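Formiminoglutamase (Trypanosoma cruzi, PDB 4MYK) hydrolyses N-formimino-L-glutamate as an arginase-like enzyme that uses a pair of manganese ions. Local coordinates at residues Leu101-Phe106 and Asn128-Arg134; Phe114-Ile118 and Val274-Met279; Asp139-Ile143 and Thr227-Phe232; His148-Arg152 and Thr164-Leu170; Phe175-Arg179 and His201-Leu205. The protein carries 1 engineered substitution. All blocks are in the same frame, centred on the assembly; numbering follows the deposited sequence.

Contact 1: residues Leu101-Phe106 and Asn128-Arg134; sequences LESKVF and NGRAMLR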
# COMPACT_ATOMS: atom_id res chain seq x y z
N LEU A 101 34.15 -8.63 7.80
CA LEU A 101 33.11 -8.69 6.77
C LEU A 101 33.73 -8.69 5.37
O LEU A 101 33.50 -9.60 4.59
CB LEU A 101 32.10 -7.54 6.92
CG LEU A 101 31.10 -7.38 5.77
CD1 LEU A 101 30.35 -8.68 5.53
CD2 LEU A 101 30.14 -6.23 5.99
N GLU A 102 34.52 -7.67 5.06
CA GLU A 102 35.20 -7.63 3.76
C GLU A 102 36.02 -8.90 3.50
O GLU A 102 35.98 -9.49 2.41
CB GLU A 102 36.11 -6.40 3.67
CG GLU A 102 36.89 -6.29 2.37
CD GLU A 102 37.95 -5.18 2.40
OE1 GLU A 102 37.78 -4.21 3.17
OE2 GLU A 102 38.94 -5.29 1.64
N SER A 103 36.78 -9.33 4.49
CA SER A 103 37.68 -10.45 4.31
C SER A 103 36.89 -11.70 3.97
O SER A 103 37.31 -12.52 3.14
CB SER A 103 38.51 -10.64 5.57
OG SER A 103 39.50 -11.63 5.38
N LYS A 104 35.74 -11.84 4.60
CA LYS A 104 34.87 -13.00 4.43
C LYS A 104 34.20 -13.04 3.07
O LYS A 104 34.18 -14.06 2.41
CB LYS A 104 33.80 -13.03 5.53
CG LYS A 104 32.80 -14.17 5.39
CD LYS A 104 33.51 -15.50 5.37
CE LYS A 104 32.54 -16.62 5.64
NZ LYS A 104 33.26 -17.87 5.99
N VAL A 105 33.62 -11.91 2.66
CA VAL A 105 33.01 -11.82 1.35
C VAL A 105 34.03 -12.11 0.26
O VAL A 105 33.73 -12.80 -0.72
CB VAL A 105 32.38 -10.42 1.12
CG1 VAL A 105 31.88 -10.27 -0.32
CG2 VAL A 105 31.25 -10.19 2.11
N PHE A 106 35.25 -11.59 0.43
CA PHE A 106 36.31 -11.81 -0.55
C PHE A 106 36.63 -13.29 -0.73
O PHE A 106 36.71 -13.78 -1.86
CB PHE A 106 37.60 -11.09 -0.18
CG PHE A 106 38.75 -11.44 -1.07
CD1 PHE A 106 38.85 -10.89 -2.35
CD2 PHE A 106 39.71 -12.36 -0.67
CE1 PHE A 106 39.89 -11.23 -3.19
CE2 PHE A 106 40.76 -12.69 -1.51
CZ PHE A 106 40.85 -12.12 -2.77
N ASN A 128 31.89 -4.65 1.65
CA ASN A 128 31.43 -5.50 0.56
C ASN A 128 31.98 -5.10 -0.80
O ASN A 128 32.41 -5.94 -1.58
CB ASN A 128 29.90 -5.49 0.52
CG ASN A 128 29.29 -6.24 1.68
OD1 ASN A 128 29.97 -6.99 2.38
ND2 ASN A 128 27.99 -6.06 1.88
N GLY A 129 31.95 -3.80 -1.09
CA GLY A 129 32.50 -3.29 -2.32
C GLY A 129 34.00 -3.47 -2.44
O GLY A 129 34.51 -3.79 -3.52
N ARG A 130 34.73 -3.25 -1.35
CA ARG A 130 36.18 -3.44 -1.35
C ARG A 130 36.55 -4.90 -1.59
O ARG A 130 37.51 -5.21 -2.30
CB ARG A 130 36.81 -2.91 -0.06
CG ARG A 130 36.86 -1.39 0.01
CD ARG A 130 37.66 -0.90 1.19
NE ARG A 130 37.09 -1.31 2.47
CZ ARG A 130 36.17 -0.61 3.13
NH1 ARG A 130 35.72 0.52 2.62
NH2 ARG A 130 35.72 -1.05 4.30
N ALA A 131 35.78 -5.81 -0.98
CA ALA A 131 35.88 -7.24 -1.30
C ALA A 131 35.77 -7.49 -2.81
O ALA A 131 36.47 -8.36 -3.35
CB ALA A 131 34.81 -8.03 -0.53
N MET A 132 34.90 -6.73 -3.48
CA MET A 132 34.72 -6.82 -4.93
C MET A 132 35.92 -6.26 -5.68
O MET A 132 36.39 -6.86 -6.64
CB MET A 132 33.46 -6.10 -5.39
CG MET A 132 32.14 -6.80 -5.07
SD MET A 132 31.77 -8.28 -6.03
CE MET A 132 31.61 -7.61 -7.70
N LEU A 133 36.39 -5.09 -5.24
CA LEU A 133 37.53 -4.43 -5.88
C LEU A 133 38.82 -5.22 -5.74
O LEU A 133 39.77 -5.01 -6.50
CB LEU A 133 37.72 -3.02 -5.31
CG LEU A 133 36.57 -2.01 -5.48
CD1 LEU A 133 36.94 -0.69 -4.81
CD2 LEU A 133 36.23 -1.81 -6.95
N ARG A 134 38.87 -6.11 -4.75
CA ARG A 134 40.02 -6.99 -4.58
C ARG A 134 39.85 -8.19 -5.48
O ARG A 134 40.80 -8.64 -6.12
CB ARG A 134 40.15 -7.48 -3.13
CG ARG A 134 40.70 -6.47 -2.15
CD ARG A 134 40.59 -7.03 -0.73
NE ARG A 134 41.26 -8.32 -0.63
CZ ARG A 134 41.04 -9.22 0.32
NH1 ARG A 134 40.15 -9.00 1.27
NH2 ARG A 134 41.72 -10.37 0.30
O HOH W 1 36.90 -3.13 5.90

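Contact 2: residues Phe114-Ile118 and Val274-Met279; sequences FPFVI and VMMMDM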
# COMPACT_ATOMS: atom_id res chain seq x y z
N PHE A 114 28.87 -17.42 -4.45
CA PHE A 114 28.13 -16.16 -4.45
C PHE A 114 27.75 -15.72 -3.03
O PHE A 114 26.96 -16.39 -2.36
CB PHE A 114 26.89 -16.24 -5.34
CG PHE A 114 26.13 -14.94 -5.47
CD1 PHE A 114 25.31 -14.49 -4.46
CD2 PHE A 114 26.24 -14.18 -6.62
CE1 PHE A 114 24.62 -13.31 -4.59
CE2 PHE A 114 25.56 -13.00 -6.76
CZ PHE A 114 24.75 -12.56 -5.74
N PRO A 115 28.31 -14.58 -2.58
CA PRO A 115 28.02 -14.05 -1.25
C PRO A 115 26.74 -13.20 -1.23
O PRO A 115 26.57 -12.29 -2.05
CB PRO A 115 29.23 -13.14 -0.97
CG PRO A 115 29.97 -13.02 -2.28
CD PRO A 115 29.15 -13.65 -3.35
N PHE A 116 25.85 -13.50 -0.29
CA PHE A 116 24.70 -12.63 -0.00
C PHE A 116 24.80 -12.15 1.44
O PHE A 116 24.83 -12.97 2.37
CB PHE A 116 23.37 -13.35 -0.24
CG PHE A 116 22.17 -12.60 0.29
CD1 PHE A 116 21.51 -11.68 -0.50
CD2 PHE A 116 21.69 -12.84 1.58
CE1 PHE A 116 20.39 -11.00 -0.01
CE2 PHE A 116 20.58 -12.16 2.06
CZ PHE A 116 19.93 -11.24 1.27
N VAL A 117 24.87 -10.84 1.63
CA VAL A 117 25.08 -10.29 2.96
C VAL A 117 23.81 -9.63 3.47
O VAL A 117 23.30 -8.69 2.87
CB VAL A 117 26.23 -9.26 2.98
CG1 VAL A 117 26.52 -8.79 4.41
CG2 VAL A 117 27.49 -9.84 2.33
N ILE A 118 23.28 -10.15 4.57
CA ILE A 118 22.08 -9.58 5.16
C ILE A 118 22.45 -8.69 6.34
O ILE A 118 23.15 -9.11 7.25
CB ILE A 118 21.06 -10.67 5.59
CG1 ILE A 118 19.84 -10.02 6.25
CG2 ILE A 118 21.70 -11.71 6.50
CD1 ILE A 118 19.11 -9.07 5.34
N VAL A 274 26.22 -10.49 -12.27
CA VAL A 274 26.00 -10.08 -10.88
C VAL A 274 26.68 -11.05 -9.92
O VAL A 274 26.26 -12.21 -9.77
CB VAL A 274 24.50 -9.96 -10.56
CG1 VAL A 274 24.28 -9.72 -9.07
CG2 VAL A 274 23.89 -8.84 -11.38
N MET A 275 27.73 -10.58 -9.25
CA MET A 275 28.64 -11.49 -8.55
C MET A 275 28.47 -11.51 -7.03
O MET A 275 29.00 -12.39 -6.34
CB MET A 275 30.09 -11.20 -8.95
CG MET A 275 30.33 -11.29 -10.46
SD MET A 275 29.97 -12.91 -11.16
CE MET A 275 31.28 -13.87 -10.40
N MET A 276 27.74 -10.53 -6.50
CA MET A 276 27.35 -10.59 -5.11
C MET A 276 26.19 -9.65 -4.89
O MET A 276 25.83 -8.86 -5.75
CB MET A 276 28.50 -10.24 -4.16
CG MET A 276 28.72 -8.76 -3.92
SD MET A 276 29.77 -8.37 -2.48
CE MET A 276 28.60 -8.58 -1.14
N MET A 277 25.60 -9.75 -3.71
CA MET A 277 24.42 -8.99 -3.36
C MET A 277 24.45 -8.68 -1.88
O MET A 277 24.87 -9.52 -1.09
CB MET A 277 23.15 -9.78 -3.69
CG MET A 277 21.92 -9.24 -3.02
SD MET A 277 20.37 -9.80 -3.71
CE MET A 277 19.27 -8.59 -2.98
N ASP A 278 24.03 -7.48 -1.51
CA ASP A 278 23.75 -7.21 -0.11
C ASP A 278 22.39 -6.54 0.03
O ASP A 278 21.84 -6.05 -0.95
CB ASP A 278 24.90 -6.48 0.62
CG ASP A 278 24.91 -4.96 0.40
OD1 ASP A 278 24.08 -4.43 -0.36
OD2 ASP A 278 25.78 -4.29 0.99
N MET A 279 21.84 -6.58 1.24
CA MET A 279 20.49 -6.10 1.49
C MET A 279 20.56 -5.36 2.80
O MET A 279 20.91 -5.94 3.82
CB MET A 279 19.53 -7.28 1.62
CG MET A 279 18.07 -6.91 1.75
SD MET A 279 16.98 -8.37 1.83
CE MET A 279 17.33 -9.12 0.23

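Contact 3: residues Asp139-Ile143 and Thr227-Phe232; sequences DVGVI and TGKNTF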
# COMPACT_ATOMS: atom_id res chain seq x y z
N ASP A 139 37.86 -4.09 -12.55
CA ASP A 139 36.76 -4.50 -13.44
C ASP A 139 35.44 -4.70 -12.69
O ASP A 139 34.68 -5.62 -13.01
CB ASP A 139 37.14 -5.78 -14.19
CG ASP A 139 36.40 -5.93 -15.50
OD1 ASP A 139 35.76 -4.97 -15.96
OD2 ASP A 139 36.48 -7.02 -16.09
N VAL A 140 35.15 -3.83 -11.72
CA VAL A 140 33.95 -3.98 -10.92
C VAL A 140 32.89 -2.93 -11.28
O VAL A 140 33.21 -1.77 -11.52
CB VAL A 140 34.27 -3.87 -9.41
CG1 VAL A 140 32.99 -3.92 -8.58
CG2 VAL A 140 35.23 -4.97 -8.99
N GLY A 141 31.64 -3.37 -11.31
CA GLY A 141 30.50 -2.48 -11.41
C GLY A 141 29.68 -2.50 -10.13
O GLY A 141 29.67 -3.49 -9.40
N VAL A 142 29.00 -1.40 -9.84
CA VAL A 142 28.21 -1.29 -8.61
C VAL A 142 26.87 -0.58 -8.84
O VAL A 142 26.82 0.49 -9.46
CB VAL A 142 29.01 -0.55 -7.48
CG1 VAL A 142 28.16 -0.41 -6.19
CG2 VAL A 142 30.32 -1.25 -7.19
N ILE A 143 25.79 -1.18 -8.35
CA ILE A 143 24.50 -0.51 -8.32
C ILE A 143 23.94 -0.36 -6.90
O ILE A 143 23.85 -1.34 -6.15
CB ILE A 143 23.46 -1.17 -9.28
CG1 ILE A 143 22.09 -0.48 -9.14
CG2 ILE A 143 23.36 -2.68 -9.05
CD1 ILE A 143 21.07 -0.96 -10.17
N THR A 227 26.70 -0.95 -15.33
CA THR A 227 27.61 -1.55 -14.37
C THR A 227 28.47 -2.65 -15.03
O THR A 227 29.67 -2.74 -14.80
CB THR A 227 26.86 -2.13 -13.17
OG1 THR A 227 25.95 -3.14 -13.62
CG2 THR A 227 26.08 -1.03 -12.46
N GLY A 228 27.85 -3.48 -15.86
CA GLY A 228 28.59 -4.48 -16.60
C GLY A 228 29.15 -5.64 -15.79
O GLY A 228 28.45 -6.24 -14.99
N LYS A 229 30.41 -5.97 -16.02
CA LYS A 229 31.00 -7.16 -15.43
C LYS A 229 31.13 -7.03 -13.93
O LYS A 229 31.33 -5.93 -13.40
CB LYS A 229 32.38 -7.44 -16.03
CG LYS A 229 32.39 -7.54 -17.53
CD LYS A 229 33.23 -8.72 -17.97
CE LYS A 229 34.49 -8.86 -17.13
NZ LYS A 229 35.32 -10.05 -17.52
N ASN A 230 31.02 -8.16 -13.23
CA ASN A 230 31.34 -8.21 -11.82
C ASN A 230 30.56 -7.18 -11.04
O ASN A 230 31.12 -6.39 -10.28
CB ASN A 230 32.84 -8.00 -11.62
CG ASN A 230 33.67 -9.00 -12.40
OD1 ASN A 230 33.35 -10.19 -12.43
ND2 ASN A 230 34.73 -8.53 -13.03
N THR A 231 29.25 -7.19 -11.25
CA THR A 231 28.35 -6.24 -10.62
C THR A 231 27.96 -6.63 -9.18
O THR A 231 27.57 -7.76 -8.90
CB THR A 231 27.10 -6.04 -11.47
OG1 THR A 231 27.47 -5.44 -12.70
CG2 THR A 231 26.13 -5.14 -10.77
N PHE A 232 28.12 -5.66 -8.28
CA PHE A 232 27.70 -5.74 -6.89
C PHE A 232 26.27 -5.21 -6.83
O PHE A 232 26.04 -4.02 -7.07
CB PHE A 232 28.66 -4.90 -6.03
CG PHE A 232 28.21 -4.70 -4.61
CD1 PHE A 232 27.30 -5.56 -4.01
CD2 PHE A 232 28.72 -3.65 -3.86
CE1 PHE A 232 26.90 -5.37 -2.69
CE2 PHE A 232 28.32 -3.47 -2.54
CZ PHE A 232 27.40 -4.33 -1.96
O HOH W 2 37.41 -9.48 -14.73

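Contact 4: residues His148-Arg152 and Thr164-Leu170; sequences HLDVR and TPFRQLL. With MN (manganese (II) ion), chain C.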
# COMPACT_ATOMS: atom_id res chain seq x y z
N HIS A 148 17.81 6.89 -1.07
CA HIS A 148 18.77 7.89 -0.62
C HIS A 148 20.00 7.89 -1.52
O HIS A 148 20.40 6.87 -2.08
CB HIS A 148 19.18 7.65 0.85
CG HIS A 148 18.02 7.64 1.80
ND1 HIS A 148 17.54 6.48 2.38
CD2 HIS A 148 17.25 8.64 2.27
CE1 HIS A 148 16.52 6.77 3.16
NE2 HIS A 148 16.32 8.08 3.11
N LEU A 149 20.58 9.08 -1.65
CA LEU A 149 21.84 9.27 -2.33
C LEU A 149 22.68 10.11 -1.38
O LEU A 149 22.68 11.34 -1.44
CB LEU A 149 21.59 9.96 -3.68
CG LEU A 149 22.60 10.90 -4.34
CD1 LEU A 149 24.05 10.46 -4.12
CD2 LEU A 149 22.26 11.02 -5.82
N ASP A 150 23.36 9.42 -0.46
CA ASP A 150 24.10 10.05 0.63
C ASP A 150 25.59 9.76 0.49
O ASP A 150 26.04 8.63 0.71
CB ASP A 150 23.58 9.55 1.97
CG ASP A 150 24.22 10.25 3.15
OD1 ASP A 150 25.24 10.94 2.95
OD2 ASP A 150 23.71 10.10 4.27
N VAL A 151 26.36 10.78 0.13
CA VAL A 151 27.75 10.52 -0.21
C VAL A 151 28.68 11.61 0.30
O VAL A 151 29.59 12.04 -0.41
CB VAL A 151 27.90 10.31 -1.74
CG1 VAL A 151 29.24 9.70 -2.06
CG2 VAL A 151 26.80 9.40 -2.26
N ARG A 152 28.48 12.02 1.55
CA ARG A 152 29.24 13.12 2.16
C ARG A 152 30.70 12.77 2.50
O ARG A 152 31.11 12.77 3.67
CB ARG A 152 28.52 13.59 3.42
CG ARG A 152 28.17 12.45 4.34
CD ARG A 152 27.15 12.87 5.38
NE ARG A 152 25.79 12.89 4.85
CZ ARG A 152 24.78 13.53 5.42
NH1 ARG A 152 24.98 14.22 6.54
NH2 ARG A 152 23.57 13.50 4.87
N THR A 164 28.89 6.83 5.10
CA THR A 164 28.66 7.01 3.66
C THR A 164 29.43 6.02 2.79
O THR A 164 30.48 6.35 2.22
CB THR A 164 28.94 8.46 3.20
OG1 THR A 164 27.96 9.35 3.76
CG2 THR A 164 28.85 8.55 1.70
N PRO A 165 28.90 4.79 2.66
CA PRO A 165 29.59 3.66 2.02
C PRO A 165 30.01 3.87 0.55
O PRO A 165 31.01 3.30 0.11
CB PRO A 165 28.57 2.51 2.11
CG PRO A 165 27.25 3.17 2.42
CD PRO A 165 27.59 4.40 3.20
N PHE A 166 29.27 4.68 -0.20
CA PHE A 166 29.53 4.78 -1.63
C PHE A 166 30.45 5.94 -1.97
O PHE A 166 31.07 5.98 -3.03
CB PHE A 166 28.22 4.79 -2.41
CG PHE A 166 27.46 3.51 -2.28
CD1 PHE A 166 27.94 2.36 -2.88
CD2 PHE A 166 26.32 3.43 -1.50
CE1 PHE A 166 27.28 1.17 -2.75
CE2 PHE A 166 25.65 2.23 -1.36
CZ PHE A 166 26.12 1.11 -1.99
N ARG A 167 30.56 6.87 -1.04
CA ARG A 167 31.64 7.85 -1.10
C ARG A 167 32.93 7.06 -1.09
O ARG A 167 33.80 7.28 -1.93
CB ARG A 167 31.57 8.82 0.08
CG ARG A 167 32.69 9.85 0.18
CD ARG A 167 33.07 10.42 -1.18
NE ARG A 167 32.71 11.82 -1.35
CZ ARG A 167 33.04 12.81 -0.52
NH1 ARG A 167 33.73 12.58 0.59
NH2 ARG A 167 32.67 14.05 -0.80
N GLN A 168 33.03 6.11 -0.16
CA GLN A 168 34.24 5.32 0.02
C GLN A 168 34.62 4.58 -1.23
O GLN A 168 35.80 4.44 -1.54
CB GLN A 168 34.07 4.31 1.16
CG GLN A 168 34.11 4.95 2.52
CD GLN A 168 34.01 3.94 3.63
OE1 GLN A 168 33.05 3.95 4.40
NE2 GLN A 168 35.02 3.07 3.74
N LEU A 169 33.62 4.08 -1.93
CA LEU A 169 33.91 3.31 -3.12
C LEU A 169 34.26 4.24 -4.30
O LEU A 169 35.20 3.97 -5.05
CB LEU A 169 32.76 2.33 -3.40
CG LEU A 169 32.51 1.42 -2.18
CD1 LEU A 169 31.17 0.65 -2.25
CD2 LEU A 169 33.69 0.44 -1.88
N LEU A 170 33.55 5.36 -4.44
CA LEU A 170 33.89 6.32 -5.48
C LEU A 170 35.30 6.88 -5.29
O LEU A 170 35.97 7.25 -6.26
CB LEU A 170 32.88 7.47 -5.52
CG LEU A 170 31.51 7.05 -6.04
CD1 LEU A 170 30.51 8.18 -5.85
CD2 LEU A 170 31.62 6.63 -7.50
MN MN C . 18.26 4.35 2.05
O HOH W 3 26.81 6.24 0.58
O HOH W 4 20.19 5.13 3.25

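Contact 5: residues Phe175-Arg179 and His201-Leu205; sequences FSGKR and HQGHL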
# COMPACT_ATOMS: atom_id res chain seq x y z
N PHE A 175 38.27 1.73 -8.83
CA PHE A 175 36.87 1.69 -9.24
C PHE A 175 36.47 2.81 -10.16
O PHE A 175 36.65 3.99 -9.84
CB PHE A 175 35.95 1.69 -8.02
CG PHE A 175 34.49 1.69 -8.37
CD1 PHE A 175 33.94 0.64 -9.11
CD2 PHE A 175 33.67 2.74 -7.98
CE1 PHE A 175 32.58 0.63 -9.46
CE2 PHE A 175 32.31 2.76 -8.32
CZ PHE A 175 31.76 1.70 -9.06
N SER A 176 35.89 2.44 -11.30
CA SER A 176 35.46 3.41 -12.30
C SER A 176 34.01 3.84 -12.10
O SER A 176 33.09 3.03 -12.18
CB SER A 176 35.62 2.85 -13.71
OG SER A 176 35.14 3.78 -14.67
N GLY A 177 33.83 5.14 -11.87
CA GLY A 177 32.53 5.73 -11.65
C GLY A 177 31.54 5.61 -12.79
O GLY A 177 30.34 5.66 -12.56
N LYS A 178 32.02 5.48 -14.02
CA LYS A 178 31.13 5.26 -15.16
C LYS A 178 30.36 3.97 -14.95
O LYS A 178 29.40 3.70 -15.67
CB LYS A 178 31.90 5.16 -16.47
CG LYS A 178 32.88 6.27 -16.73
CD LYS A 178 33.57 6.06 -18.08
CE LYS A 178 35.05 6.44 -18.02
NZ LYS A 178 35.79 6.16 -19.28
N ARG A 179 30.78 3.17 -13.99
CA ARG A 179 30.13 1.88 -13.73
C ARG A 179 29.38 1.86 -12.40
O ARG A 179 29.13 0.81 -11.82
CB ARG A 179 31.13 0.74 -13.85
CG ARG A 179 31.59 0.54 -15.29
CD ARG A 179 32.72 -0.45 -15.40
NE ARG A 179 32.34 -1.78 -14.95
CZ ARG A 179 33.15 -2.83 -15.00
NH1 ARG A 179 34.37 -2.69 -15.49
NH2 ARG A 179 32.73 -4.01 -14.57
N HIS A 201 31.76 12.24 -10.98
CA HIS A 201 32.54 11.02 -11.02
C HIS A 201 32.05 10.15 -12.16
O HIS A 201 32.50 9.01 -12.31
CB HIS A 201 32.46 10.27 -9.69
CG HIS A 201 33.45 10.74 -8.67
ND1 HIS A 201 33.23 11.83 -7.86
CD2 HIS A 201 34.67 10.26 -8.34
CE1 HIS A 201 34.28 12.00 -7.07
NE2 HIS A 201 35.17 11.06 -7.34
N GLN A 202 31.13 10.70 -12.95
CA GLN A 202 30.55 10.03 -14.10
C GLN A 202 29.61 8.87 -13.74
O GLN A 202 29.34 8.00 -14.57
CB GLN A 202 31.63 9.57 -15.06
CG GLN A 202 32.47 10.68 -15.62
CD GLN A 202 33.53 10.16 -16.57
OE1 GLN A 202 34.64 9.83 -16.15
NE2 GLN A 202 33.18 10.06 -17.85
N GLY A 203 29.13 8.88 -12.51
CA GLY A 203 28.11 7.94 -12.08
C GLY A 203 26.73 8.35 -12.57
O GLY A 203 26.52 9.49 -12.99
N HIS A 204 25.79 7.41 -12.50
CA HIS A 204 24.49 7.60 -13.12
C HIS A 204 23.37 7.65 -12.09
O HIS A 204 23.28 6.80 -11.20
CB HIS A 204 24.23 6.49 -14.14
CG HIS A 204 25.40 6.21 -15.02
ND1 HIS A 204 25.46 6.64 -16.33
CD2 HIS A 204 26.57 5.58 -14.77
CE1 HIS A 204 26.62 6.27 -16.85
NE2 HIS A 204 27.31 5.63 -15.93
N LEU A 205 22.51 8.65 -12.23
CA LEU A 205 21.33 8.77 -11.39
C LEU A 205 20.11 8.26 -12.14
O LEU A 205 19.77 8.79 -13.19
CB LEU A 205 21.10 10.21 -10.96
CG LEU A 205 22.30 10.93 -10.34
CD1 LEU A 205 21.85 12.26 -9.72
CD2 LEU A 205 22.98 10.07 -9.29

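Contact 1: residues Leu101-Phe106 and Asn128-Arg134
A chi1 of 173° sets CG of Phe106 opposite its backbone N and directs the ring to helix 125-135, and Arg134, bent at chi3, lays its guanidinium flat on that ring. The two planes are 24° apart, with Arg134 CZ 3.6 Å from the centroid of the Phe106 ring, a cation-pi stack in which NH2 is displaced toward the rim, over CD2 and CE2. At the edge of the same ring, Ala131 O lies 3.6 Å from Phe106 CD1. Glu102, fully extended, joins both arginines. Its OE1 takes the N-H of Arg130 NE at 3.1 Å, in the guanidinium plane but well above the carboxylate plane, and a water links Glu102 OE1 to Arg130 NH2. The other oxygen, OE2, makes a long salt bridge of 3.9 Å to Arg134 NH1. Deeper in, Ala131 CB touches both Glu102 O and Val105 CG1, 3.7 Å from the latter. Asn128 OD1 rests on Leu101 and Val105, whereas its ND2 is hydrogen-bonded to Asp278. The axes of the two segments approach to 7.9 Å and cross at -45°. Beneath them, Leu101 and Val105 pack on strands 32-37 and 114-119, and Asn128 and Met132 reach Met276 of strand 274-280.

Contact 2: residues Phe114-Ile118 and Val274-Met279
Val274 turns its carbonyl O to the edge of the Phe114 ring, 3.2 Å from CE2, and Met275 then brings its own carbonyl against Pro115 CD. Met276 passes over the face of the Phe114 ring, its CA 3.7 Å from the ring centroid in a CH-pi contact. With chi1 at 84° its CG stands between the backbone N and carbonyl carbon, CB abuts the proline ring, and a bend at chi3 carries CE to Val117 CG2. Met277 ties the backbones together: its N donates to Pro115 O (3.2 Å) and its O accepts from Val117 N (3.0 Å). The extended side chain runs alongside Phe116, placing SD at the ring edge, 5.0 Å from the centroid. Asp278 packs CB on Val117 CB, but its carboxylate leads off to Ser234, Asn128 and Ser125. Met279 N completes the parallel ladder to Val117 O at 3.0 Å, while its CE meets the Phe116 edge, 3.5 Å from CZ. These are inner strands of the parallel sheet, flanked by 32-37 and 231-236. Helices 94-110 and 125-135 cover the Val117 and Met276 face; Phe299, Phe302 and Phe306 of helix 290-306 meet the rings of Phe114 and Phe116.

Contact 3: residues Asp139-Ile143 and Thr227-Phe232
Gly141 pairs with Thr231 and Val142 with Phe232 in a parallel ladder, in which Phe232 N donates to Gly141 O at 2.9 Å and Ile143 N donates, almost straight, to Phe232 O at 3.1 Å. Gly141 N also makes a weak bond to Lys229 O, in the turn ahead of strand 231-236. On one face of the sheet a chi1 of 170° lays the Phe232 ring beside Val142, the two side chains pointing the same way, CG1 of the valine 4.0 Å from CD2 of the ring. On the other face Gly141 has no side chain, and Thr227 O comes up to its CA at 3.5 Å while Thr227 CG2 lies against Val142 O. The strands are neighbours in the parallel sheet of the arginase/deacetylase fold, and the link from helix 216-227 into strand 231-236 turns at Gly228 with positive phi. Thr231 OG1 braces that turn by donating to Gly228 O at 2.6 Å. At the solvent-facing end, Asn230 ND2 reaches Asp139 O at 2.9 Å, coming from 38° above the carbonyl plane; the amide stands perpendicular to the Asp139 carboxylate. Asp139 OD2 forms a salt bridge with Lys229 NZ at 3.5 Å and accepts from a water that Asn230 ND2 contacts weakly. Asp139 OD1 is taken by Arg179, which also donates to Thr227 O.

Contact 4: residues His148-Arg152 and Thr164-Leu170
Arg167 places a face of its guanidinium over the backbone of Val151 and Arg152 without a hydrogen bond: Val151 O is only 3.3 Å from Arg167 NE, but the angle is poor. The chain of Arg167, bent at chi2 and chi3, wraps past Val151, and its guanidinium is also engaged by the ring of Tyr197 in a cation-pi contact. Val151 CG1 faces the helix and reaches Leu170 CD1 at 4.3 Å. A water joins the two segments through the backbone, donating to Asp150 O and accepting from Phe166 N at 3.0 Å. Arg152, with CG between its backbone N and carbonyl carbon (chi1 51°), curls back so that NE meets Asp150 OD1 at 2.8 Å on the syn side, forming a salt bridge. Thr164 OG1 adds a weak bond to the same oxygen at 3.3 Å. At the start of this loop His148 ND1 binds a manganese ion at 2.3 Å, together with Asp146, Asp236, Asp238 and a water. Asp150 is a ligand of the other manganese in a structure of this protein, yet here it does not bind the metal. Its engagement with Arg152 and Thr164 is therefore consistent with a loop that has moved off the metal centre in this disulfide-containing form.

Contact 5: residues Phe175-Arg179 and His201-Leu205
Lys178 and Gln202 run side by side, pointing the same way: Lys178 CG lies 3.9 Å from Gln202 CB, and farther out Lys178 CE passes Gln202 OE1 at the same distance. The pairing is aliphatic chain against amide, at the protein surface. His204 approaches differently, edge first. With CG beside the backbone N (chi1 -45°), its ring turns NE2 to Lys178 O, donating at 2.9 Å with an N-H...O angle of 145°. The nitrogen stands well above the carbonyl plane, 45° out of it, and the oxygen is slightly tilted from the ring plane. The segments belong to a beta-alpha-beta unit, strand 180-185, helix 192-200 and the parallel edge strand 204-207, and they meet where the two strands begin. A Schellman motif ends the helix, Gly203 N bonding to Val198 O and Gln202 N to Arg199 O, with Gln202 in the positive-phi position. Between the side-chain contacts the backbones touch through CA-H...O pairs. Gly177 CA is 3.3 Å from His201 O, Lys178 CA is 3.3 Å from Gln202 O, and Gly177 O meets Gly203 CA at 3.2 Å; lacking a side chain, Gly177 lets the His201 carbonyl come this near. The His201 ring is held by the preceding helix, ND1 bonding to Tyr197 O. The backbone of His204 itself bonds to Phe180 and Glu182, beginning the strand pairing.

Overall arrangement
From the N terminus, helix 94-110 opens contact 1 and helix 125-135 closes it, with strand 114-119 in the connection. That strand starts contact 2, so contacts 1 and 2 cross; contact 2 closes only at strand 274-280. Within that long span, contact 3 joins strands 141-145 and 231-236. Contacts 4 and 5 both fall inside the span of contact 3, one after the other: the first sets the metal-binding loop against helix 165-170, the second joins the starts of strands 180-185 and 204-207. Contacts 2, 3 and 5 thus knit successive parts of one parallel sheet, linked by Met275 N to Thr231 O and by the Asp139-Arg179 salt bridge, while contact 1 covers a face.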